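Local structure of Dbv8 protein (Nonomuraea, 4MFZ) at residues Leu199-Ala204 against Leu213-Pro218; Leu282-Pro287 against Tyr330-Arg335; Asp63-Leu68 against Val134-Leu139. The protein probably transfers long acyl chains such as decanoyl from acyl-CoA to amino groups of glycopeptide antibiotic precursors, acting as a GNAT-family N-acyltransferase. All coordinates share one frame; numbering follows the deposited sequence.

How the contacts relate
Dbv8 illustrates how a sheet that binds the acyl donor and a helical domain are built from separate local contacts. Contacts 1 and 2 belong to the same mixed sheet of the GNAT-like C-terminal domain, their centres about 17 Å apart. Contact 1 is a buried hairpin whose end binds decanoyl-CoA directly; contact 2 lies at the surface, where the outermost strand 281-289 joins strand 330-337, and its Gly334 comes to about 7 Å, nearest atoms, of the ligand. Contact 3 joins two helices of the N-terminal domain. Its centre lies about 21 Å from that of contact 1 and about 36 Å from that of contact 2, on the opposite side of the chain's centre from contact 2.

Contact 1: Leu199-Ala204 against Leu213-Pro218; sequences LQYNLA and LGLHIP. With MFK (decanoyl-CoA), chain B.
Gln200 meets segment 213-218 through both backbone and side chain. Its N donates to His216 O (3.0 Å), its O accepts from His216 N (2.9 Å), and its extended side chain passes obliquely over Pro218, with CD 3.9 Å from Pro218 CG. The amide at the end is held from beyond the hairpin, NE2 by Gln162 and OE1, weakly, by Trp184. On the other face of the sheet the Tyr201 ring fits between two leucines. Leu213 crosses it obliquely, CD1 lying 3.9 Å from Tyr201 CD2, whereas Leu215 runs alongside and points the same way, with CD1 3.5 Å from Tyr201 CE2. Leu215 gets there because its CG stands trans to N (chi1 -170°); Tyr201 has its CG beside N instead (chi1 -58°). The phenol oxygen bonds to Ser232 of helix 226-243, which also packs on Leu199.

These strands form the antiparallel beta hairpin 199-205/211-216 of a GNAT fold. Its second strand also runs parallel to strand 251-256, and Leu213 makes backbone bonds to Ala251 and Thr253 there. Farther along, the backbone serves the acyl donor: Ile217 N donates to the thioester carbonyl OAL of decanoyl-CoA (2.8 Å), and Ile217 O accepts from the pantetheine amide NAF (2.8 Å) along a nearly straight N-H line of 173°. The two bonds fix the thioester and its arm against the strand end, consistent with the GNAT mode of acyl-CoA binding. Ile217 and Leu199 lie side by side, pointing the same way, with Ile217 CG1 4.0 Å from Leu199 CD2.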
# COMPACT_ATOMS: atom_id res chain seq x y z
N LEU A 199 -10.13 -5.36 7.11
CA LEU A 199 -10.04 -5.16 5.67
C LEU A 199 -9.82 -3.71 5.32
O LEU A 199 -10.20 -2.82 6.09
CB LEU A 199 -11.33 -5.68 4.97
CG LEU A 199 -11.82 -7.10 5.25
CD1 LEU A 199 -13.01 -7.45 4.35
CD2 LEU A 199 -10.76 -8.16 5.03
N GLN A 200 -9.23 -3.47 4.14
CA GLN A 200 -9.01 -2.11 3.61
C GLN A 200 -9.86 -1.85 2.35
O GLN A 200 -10.11 -2.74 1.55
CB GLN A 200 -7.53 -1.88 3.24
CG GLN A 200 -6.53 -1.72 4.39
CD GLN A 200 -5.08 -1.75 3.90
OE1 GLN A 200 -4.79 -2.35 2.86
NE2 GLN A 200 -4.18 -1.14 4.65
N TYR A 201 -10.32 -0.61 2.19
CA TYR A 201 -11.17 -0.29 1.06
C TYR A 201 -10.63 0.98 0.45
O TYR A 201 -10.36 1.94 1.18
CB TYR A 201 -12.60 -0.02 1.54
CG TYR A 201 -13.21 -1.17 2.29
CD1 TYR A 201 -13.05 -1.28 3.68
CD2 TYR A 201 -13.92 -2.16 1.61
CE1 TYR A 201 -13.59 -2.36 4.37
CE2 TYR A 201 -14.47 -3.24 2.30
CZ TYR A 201 -14.31 -3.34 3.67
OH TYR A 201 -14.86 -4.42 4.33
N ASN A 202 -10.47 1.01 -0.87
CA ASN A 202 -10.13 2.27 -1.52
C ASN A 202 -11.25 2.78 -2.43
O ASN A 202 -11.92 2.01 -3.09
CB ASN A 202 -8.79 2.22 -2.24
CG ASN A 202 -8.81 1.33 -3.44
OD1 ASN A 202 -8.91 0.10 -3.32
ND2 ASN A 202 -8.66 1.94 -4.62
N LEU A 203 -11.43 4.08 -2.41
CA LEU A 203 -12.47 4.72 -3.17
C LEU A 203 -11.97 4.81 -4.60
O LEU A 203 -11.12 5.64 -4.88
CB LEU A 203 -12.70 6.12 -2.59
CG LEU A 203 -13.22 6.18 -1.15
CD1 LEU A 203 -12.60 7.34 -0.40
CD2 LEU A 203 -14.74 6.28 -1.10
N ALA A 204 -12.48 3.96 -5.47
CA ALA A 204 -12.01 3.89 -6.86
C ALA A 204 -13.12 4.25 -7.87
O ALA A 204 -14.26 4.49 -7.48
CB ALA A 204 -11.47 2.49 -7.14
N LEU A 213 -15.60 0.17 -4.78
CA LEU A 213 -14.65 0.03 -3.68
C LEU A 213 -13.60 -1.00 -4.03
O LEU A 213 -13.95 -2.14 -4.33
CB LEU A 213 -15.34 -0.39 -2.37
CG LEU A 213 -16.28 0.55 -1.61
CD1 LEU A 213 -16.59 -0.09 -0.27
CD2 LEU A 213 -15.71 1.95 -1.41
N GLY A 214 -12.33 -0.62 -4.03
CA GLY A 214 -11.28 -1.63 -4.18
C GLY A 214 -11.12 -2.27 -2.81
O GLY A 214 -11.01 -1.56 -1.82
N LEU A 215 -11.16 -3.60 -2.73
CA LEU A 215 -11.05 -4.28 -1.45
C LEU A 215 -9.68 -4.92 -1.39
O LEU A 215 -9.28 -5.53 -2.36
CB LEU A 215 -12.18 -5.33 -1.27
CG LEU A 215 -12.34 -5.96 0.13
CD1 LEU A 215 -13.79 -6.19 0.51
CD2 LEU A 215 -11.55 -7.25 0.24
N HIS A 216 -8.96 -4.74 -0.27
CA HIS A 216 -7.62 -5.30 -0.08
C HIS A 216 -7.48 -5.95 1.29
O HIS A 216 -7.97 -5.41 2.30
CB HIS A 216 -6.54 -4.24 -0.28
CG HIS A 216 -6.50 -3.67 -1.68
ND1 HIS A 216 -5.51 -3.93 -2.55
CD2 HIS A 216 -7.43 -2.86 -2.37
CE1 HIS A 216 -5.76 -3.30 -3.73
NE2 HIS A 216 -6.94 -2.65 -3.62
N ILE A 217 -6.83 -7.12 1.33
CA ILE A 217 -6.59 -7.83 2.60
C ILE A 217 -5.14 -7.61 3.04
O ILE A 217 -4.21 -8.15 2.42
CB ILE A 217 -6.91 -9.34 2.52
CG1 ILE A 217 -8.39 -9.54 2.15
CG2 ILE A 217 -6.58 -10.02 3.84
CD1 ILE A 217 -8.75 -10.95 1.76
N PRO A 218 -4.93 -6.78 4.08
CA PRO A 218 -3.54 -6.57 4.43
C PRO A 218 -3.02 -7.77 5.17
O PRO A 218 -3.80 -8.65 5.60
CB PRO A 218 -3.55 -5.32 5.33
CG PRO A 218 -4.97 -5.15 5.77
CD PRO A 218 -5.87 -6.03 4.92
CCG MFK B . -11.44 -14.86 0.92
CCF MFK B . -12.56 -14.02 0.31
CCE MFK B . -12.00 -12.71 -0.18
CCD MFK B . -11.38 -12.94 -1.54
CCC MFK B . -11.33 -11.61 -2.27
CCB MFK B . -9.89 -11.22 -2.52
CCA MFK B . -9.90 -10.09 -3.54
CBZ MFK B . -9.36 -8.84 -2.85
CAK MFK B . -8.02 -8.48 -3.45
CAJ MFK B . -6.93 -8.57 -2.37
OAL MFK B . -7.15 -8.29 -1.19
SAI MFK B . -5.37 -9.06 -3.00
CAH MFK B . -4.34 -9.16 -1.47
CAG MFK B . -4.68 -10.38 -0.61
NAF MFK B . -3.86 -10.29 0.61
CAE MFK B . -2.97 -11.23 0.97
OAM MFK B . -2.79 -12.28 0.35
CAD MFK B . -2.19 -10.92 2.27
CAC MFK B . -1.39 -12.16 2.71
NAB MFK B . -2.28 -13.33 2.89
CAA MFK B . -2.71 -13.63 4.12
OAO MFK B . -2.39 -12.97 5.12
CAN MFK B . -3.59 -14.88 4.26
OAU MFK B . -3.55 -15.67 3.05
CAP MFK B . -5.05 -14.56 4.66
CAR MFK B . -5.67 -13.62 3.63
CAS MFK B . -5.15 -13.90 6.03
CAQ MFK B . -5.85 -15.86 4.69
OAT MFK B . -5.24 -16.72 5.64
PAV MFK B . -6.08 -17.80 6.48
OAX MFK B . -7.24 -17.19 7.14
OAW MFK B . -5.11 -18.57 7.32
OAY MFK B . -6.57 -18.69 5.23
PAZ MFK B . -7.10 -20.20 5.25
OBA MFK B . -7.82 -20.40 3.85
OBB MFK B . -8.02 -20.51 6.37
O5' MFK B . -5.79 -21.12 5.08
C5' MFK B . -5.83 -22.52 4.99
C4' MFK B . -4.38 -23.02 4.94
O4' MFK B . -3.47 -22.19 4.12
C3' MFK B . -3.75 -23.00 6.31
O3' MFK B . -2.79 -24.06 6.35
PBV MFK B . -2.75 -25.02 7.66
OBW MFK B . -2.11 -24.08 8.75
OBY MFK B . -1.72 -26.21 7.23
OBX MFK B . -4.05 -25.47 8.17
C2' MFK B . -3.07 -21.63 6.31
O2' MFK B . -2.05 -21.50 7.28
C1' MFK B . -2.46 -21.59 4.94
N9 MFK B . -2.21 -20.19 4.50
C8 MFK B . -3.13 -19.32 4.09
N7 MFK B . -2.50 -18.18 3.77
C5 MFK B . -1.18 -18.37 3.94
C4 MFK B . -1.02 -19.62 4.39
N3 MFK B . 0.21 -20.11 4.61
C2 MFK B . 1.46 -19.31 4.50
N1 MFK B . 1.15 -17.96 4.01
C6 MFK B . -0.11 -17.57 3.75
N6 MFK B . -0.33 -16.34 3.29

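Contact 2: Leu282-Pro287 against Tyr330-Arg335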
# COMPACT_ATOMS: atom_id res chain seq x y z
N LEU A 282 -16.83 -14.39 -10.00
CA LEU A 282 -15.63 -14.31 -10.84
C LEU A 282 -15.92 -13.66 -12.19
O LEU A 282 -16.85 -14.05 -12.88
CB LEU A 282 -14.99 -15.70 -11.01
CG LEU A 282 -14.53 -16.39 -9.70
CD1 LEU A 282 -13.90 -17.75 -9.95
CD2 LEU A 282 -13.57 -15.52 -8.89
N LEU A 283 -15.14 -12.65 -12.56
CA LEU A 283 -15.23 -12.10 -13.91
C LEU A 283 -14.55 -13.06 -14.89
O LEU A 283 -13.48 -13.61 -14.61
CB LEU A 283 -14.60 -10.70 -13.97
CG LEU A 283 -15.14 -9.60 -13.02
CD1 LEU A 283 -14.17 -8.43 -12.94
CD2 LEU A 283 -16.54 -9.11 -13.39
N ASP A 284 -15.19 -13.30 -16.04
CA ASP A 284 -14.52 -14.05 -17.11
C ASP A 284 -13.67 -13.12 -17.94
O ASP A 284 -14.17 -12.14 -18.50
CB ASP A 284 -15.52 -14.77 -18.02
CG ASP A 284 -16.39 -15.75 -17.27
OD1 ASP A 284 -15.85 -16.52 -16.43
OD2 ASP A 284 -17.61 -15.74 -17.52
N SER A 285 -12.37 -13.40 -18.00
CA SER A 285 -11.45 -12.60 -18.80
C SER A 285 -10.20 -13.40 -19.08
O SER A 285 -9.98 -14.48 -18.50
CB SER A 285 -11.11 -11.29 -18.08
OG SER A 285 -10.48 -11.55 -16.84
N GLU A 286 -9.37 -12.87 -19.99
CA GLU A 286 -8.13 -13.51 -20.45
C GLU A 286 -7.24 -14.00 -19.29
O GLU A 286 -7.15 -13.34 -18.24
CB GLU A 286 -7.38 -12.52 -21.34
CG GLU A 286 -6.14 -13.05 -22.04
CD GLU A 286 -5.42 -11.94 -22.78
OE1 GLU A 286 -5.88 -10.78 -22.71
OE2 GLU A 286 -4.38 -12.23 -23.42
N PRO A 287 -6.57 -15.17 -19.46
CA PRO A 287 -5.79 -15.67 -18.32
C PRO A 287 -4.81 -14.64 -17.69
O PRO A 287 -4.17 -13.85 -18.42
CB PRO A 287 -5.05 -16.88 -18.91
CG PRO A 287 -5.96 -17.35 -20.02
CD PRO A 287 -6.55 -16.10 -20.60
N TYR A 330 -2.91 -19.00 -11.18
CA TYR A 330 -3.56 -17.83 -11.80
C TYR A 330 -4.16 -16.85 -10.78
O TYR A 330 -4.58 -17.25 -9.70
CB TYR A 330 -4.62 -18.27 -12.84
CG TYR A 330 -3.98 -19.13 -13.89
CD1 TYR A 330 -3.37 -18.56 -15.01
CD2 TYR A 330 -3.92 -20.52 -13.73
CE1 TYR A 330 -2.74 -19.34 -15.96
CE2 TYR A 330 -3.29 -21.31 -14.68
CZ TYR A 330 -2.70 -20.72 -15.78
OH TYR A 330 -2.07 -21.50 -16.73
N GLN A 331 -4.15 -15.57 -11.12
CA GLN A 331 -4.93 -14.56 -10.43
C GLN A 331 -6.29 -14.47 -11.10
O GLN A 331 -6.38 -14.61 -12.33
CB GLN A 331 -4.27 -13.21 -10.59
CG GLN A 331 -2.97 -13.05 -9.84
CD GLN A 331 -2.54 -11.61 -9.85
OE1 GLN A 331 -2.61 -10.91 -8.84
NE2 GLN A 331 -2.13 -11.15 -11.01
N ARG A 332 -7.34 -14.22 -10.32
CA ARG A 332 -8.65 -13.93 -10.92
C ARG A 332 -9.18 -12.61 -10.38
O ARG A 332 -8.86 -12.22 -9.25
CB ARG A 332 -9.68 -15.06 -10.70
CG ARG A 332 -9.16 -16.47 -10.92
CD ARG A 332 -9.09 -16.88 -12.38
NE ARG A 332 -10.36 -17.47 -12.77
CZ ARG A 332 -11.31 -16.80 -13.40
NH1 ARG A 332 -11.10 -15.55 -13.71
NH2 ARG A 332 -12.45 -17.37 -13.72
N SER A 333 -9.99 -11.95 -11.21
CA SER A 333 -10.70 -10.74 -10.83
C SER A 333 -12.10 -11.10 -10.41
O SER A 333 -12.73 -11.98 -10.99
CB SER A 333 -10.75 -9.77 -12.02
OG SER A 333 -9.44 -9.40 -12.35
N GLY A 334 -12.59 -10.44 -9.38
CA GLY A 334 -13.91 -10.77 -8.87
C GLY A 334 -14.64 -9.51 -8.42
O GLY A 334 -14.01 -8.47 -8.31
N ARG A 335 -15.94 -9.63 -8.15
CA ARG A 335 -16.72 -8.55 -7.53
C ARG A 335 -17.68 -9.09 -6.46
O ARG A 335 -18.14 -10.21 -6.56
CB ARG A 335 -17.62 -7.83 -8.54
CG ARG A 335 -16.98 -7.22 -9.77
CD ARG A 335 -18.09 -6.81 -10.74
NE ARG A 335 -19.17 -7.80 -10.74
CZ ARG A 335 -20.46 -7.55 -10.55
NH1 ARG A 335 -20.90 -6.31 -10.39
NH2 ARG A 335 -21.33 -8.56 -10.55
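Leu283 N donates to Ser333 O at 3.0 Å, the shortest polar bond joining the two segments. It belongs to the antiparallel edge of the GNAT sheet, where the outermost strand 281-289 runs beside strand 330-337. Leu282 and Gly334 form a non-hydrogen-bonded pair here, their CA atoms 4.4 Å apart. Backbone bonds of Arg335 with Thr281 and of Gln331 with Gln288 hold the strands together at both ends of an interruption, across which 284-287 bows away.

The Arg332 side chain reaches into this break. Bent at chi2 (-80°) and again at chi3 (-89°), it turns its guanidinium so that NH1 donates to Leu283 O at 3.2 Å, almost straight along the carbonyl direction and close to the guanidinium plane. Leu283 thus uses both its backbone N and O across the contact. Asp284 OD1 remains 4.4 Å from Arg332 NH2, too far for a salt bridge, though the opposite charges probably attract.

The Leu283 side chain lies beside the strand, touching Ser333 and crossing Arg335 at about a right angle. Its branches part company: CD1 touches Ser333 CB, whose OG is bonded to Thr255 and Gln288, while CD2 rests 3.8 Å from Arg335 CD.

Contact 3: Asp63-Leu68 against Val134-Leu139; sequences DLLHRL and VFLATL
With chi1 at -173°, Leu64 swings its CG to the far side from its amide nitrogen and out toward the 134-139 helix, while Leu136 has CG opposite its carbonyl carbon (chi1 -59°) and extends CD2 to meet it. Leu64 and Leu136 pass antiparallel, each side chain running by the other, the CD2 of Leu64 coming 3.9 Å from the CD2 of Leu136. Against Leu139, by contrast, Leu64 is tip to tip, its CD2 again 3.9 Å from Leu139 CD2. Leu68 meets Leu136 at a slant, with CD1 3.8 Å from Leu136 CD2, and Leu65 CD2 also approaches this methyl (4.2 Å), so CD2 of Leu136 meets three leucines.

The contact joins helices 58-67 and 130-148 of the helical N-terminal domain at nearly a right angle, 100° between the short axes. At 12.4 Å the axes are far apart, and only side chains bridge the interval, without a hydrogen bond. From helix 153-160, Trp157 packs on Leu64 and Leu68, and Leu160 touches both Leu68 and Phe135, one from each segment. Leu68 sends its other branch, CD2, obliquely to the Phe135 ring, 4.3 Å from CE2.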
# COMPACT_ATOMS: atom_id res chain seq x y z
N ASP A 63 8.41 7.92 18.67
CA ASP A 63 7.03 7.78 19.17
C ASP A 63 5.96 7.67 18.05
O ASP A 63 5.10 6.77 18.08
CB ASP A 63 6.65 8.95 20.08
CG ASP A 63 7.37 8.92 21.41
OD1 ASP A 63 8.16 7.98 21.71
OD2 ASP A 63 7.14 9.89 22.18
N LEU A 64 6.02 8.57 17.08
CA LEU A 64 5.11 8.50 15.95
C LEU A 64 5.31 7.20 15.16
O LEU A 64 4.33 6.51 14.87
CB LEU A 64 5.28 9.73 15.05
CG LEU A 64 4.28 9.91 13.90
CD1 LEU A 64 2.86 9.89 14.44
CD2 LEU A 64 4.57 11.20 13.14
N LEU A 65 6.57 6.85 14.86
CA LEU A 65 6.82 5.66 14.04
C LEU A 65 6.40 4.36 14.75
O LEU A 65 6.00 3.40 14.10
CB LEU A 65 8.29 5.59 13.59
CG LEU A 65 8.73 6.61 12.54
CD1 LEU A 65 10.25 6.76 12.54
CD2 LEU A 65 8.24 6.21 11.15
N HIS A 66 6.51 4.32 16.08
CA HIS A 66 6.01 3.19 16.85
C HIS A 66 4.52 3.09 16.75
O HIS A 66 3.97 2.00 16.58
CB HIS A 66 6.39 3.29 18.32
CG HIS A 66 5.91 2.12 19.13
ND1 HIS A 66 6.35 0.87 18.92
CD2 HIS A 66 4.98 2.05 20.17
CE1 HIS A 66 5.76 0.03 19.78
NE2 HIS A 66 4.91 0.74 20.55
N ARG A 67 3.85 4.23 16.89
CA ARG A 67 2.41 4.30 16.74
C ARG A 67 2.00 3.82 15.34
O ARG A 67 0.95 3.25 15.18
CB ARG A 67 1.91 5.73 16.93
CG ARG A 67 1.84 6.24 18.35
CD ARG A 67 1.05 7.54 18.36
NE ARG A 67 -0.38 7.25 18.21
CZ ARG A 67 -1.34 8.17 18.25
NH1 ARG A 67 -1.05 9.46 18.41
NH2 ARG A 67 -2.61 7.80 18.11
N LEU A 68 2.85 4.06 14.34
CA LEU A 68 2.59 3.66 12.95
C LEU A 68 3.00 2.20 12.72
O LEU A 68 2.91 1.67 11.60
CB LEU A 68 3.29 4.62 11.99
CG LEU A 68 2.72 6.04 11.99
CD1 LEU A 68 3.66 7.01 11.31
CD2 LEU A 68 1.35 6.14 11.34
N VAL A 134 7.86 11.33 2.93
CA VAL A 134 6.67 11.92 2.27
C VAL A 134 5.42 11.61 3.14
O VAL A 134 4.57 12.48 3.38
CB VAL A 134 6.47 11.36 0.85
CG1 VAL A 134 5.22 11.95 0.22
CG2 VAL A 134 7.66 11.68 -0.03
N PHE A 135 5.32 10.37 3.63
CA PHE A 135 4.19 9.99 4.51
C PHE A 135 4.10 10.87 5.75
O PHE A 135 3.07 11.48 6.00
CB PHE A 135 4.34 8.55 4.93
CG PHE A 135 3.07 7.93 5.41
CD1 PHE A 135 2.22 7.30 4.51
CD2 PHE A 135 2.75 7.94 6.78
CE1 PHE A 135 1.02 6.70 4.98
CE2 PHE A 135 1.58 7.34 7.24
CZ PHE A 135 0.72 6.73 6.33
N LEU A 136 5.20 10.96 6.51
CA LEU A 136 5.22 11.74 7.75
C LEU A 136 4.95 13.24 7.49
O LEU A 136 4.16 13.86 8.23
CB LEU A 136 6.55 11.58 8.49
CG LEU A 136 7.04 10.20 8.94
CD1 LEU A 136 8.45 10.31 9.54
CD2 LEU A 136 6.04 9.60 9.95
N ALA A 137 5.57 13.79 6.44
CA ALA A 137 5.34 15.20 6.04
C ALA A 137 3.85 15.48 5.76
O ALA A 137 3.37 16.57 6.00
CB ALA A 137 6.17 15.52 4.80
N THR A 138 3.13 14.49 5.26
CA THR A 138 1.77 14.69 4.74
C THR A 138 0.70 14.36 5.80
O THR A 138 -0.49 14.60 5.58
CB THR A 138 1.58 13.89 3.44
OG1 THR A 138 2.64 14.24 2.54
CG2 THR A 138 0.25 14.23 2.70
N LEU A 139 1.13 13.82 6.94
CA LEU A 139 0.20 13.40 8.02
C LEU A 139 -0.72 14.53 8.52
O LEU A 139 -1.91 14.30 8.67
CB LEU A 139 0.96 12.79 9.21
CG LEU A 139 0.63 11.36 9.63
CD1 LEU A 139 0.49 10.50 8.39
CD2 LEU A 139 1.69 10.78 10.54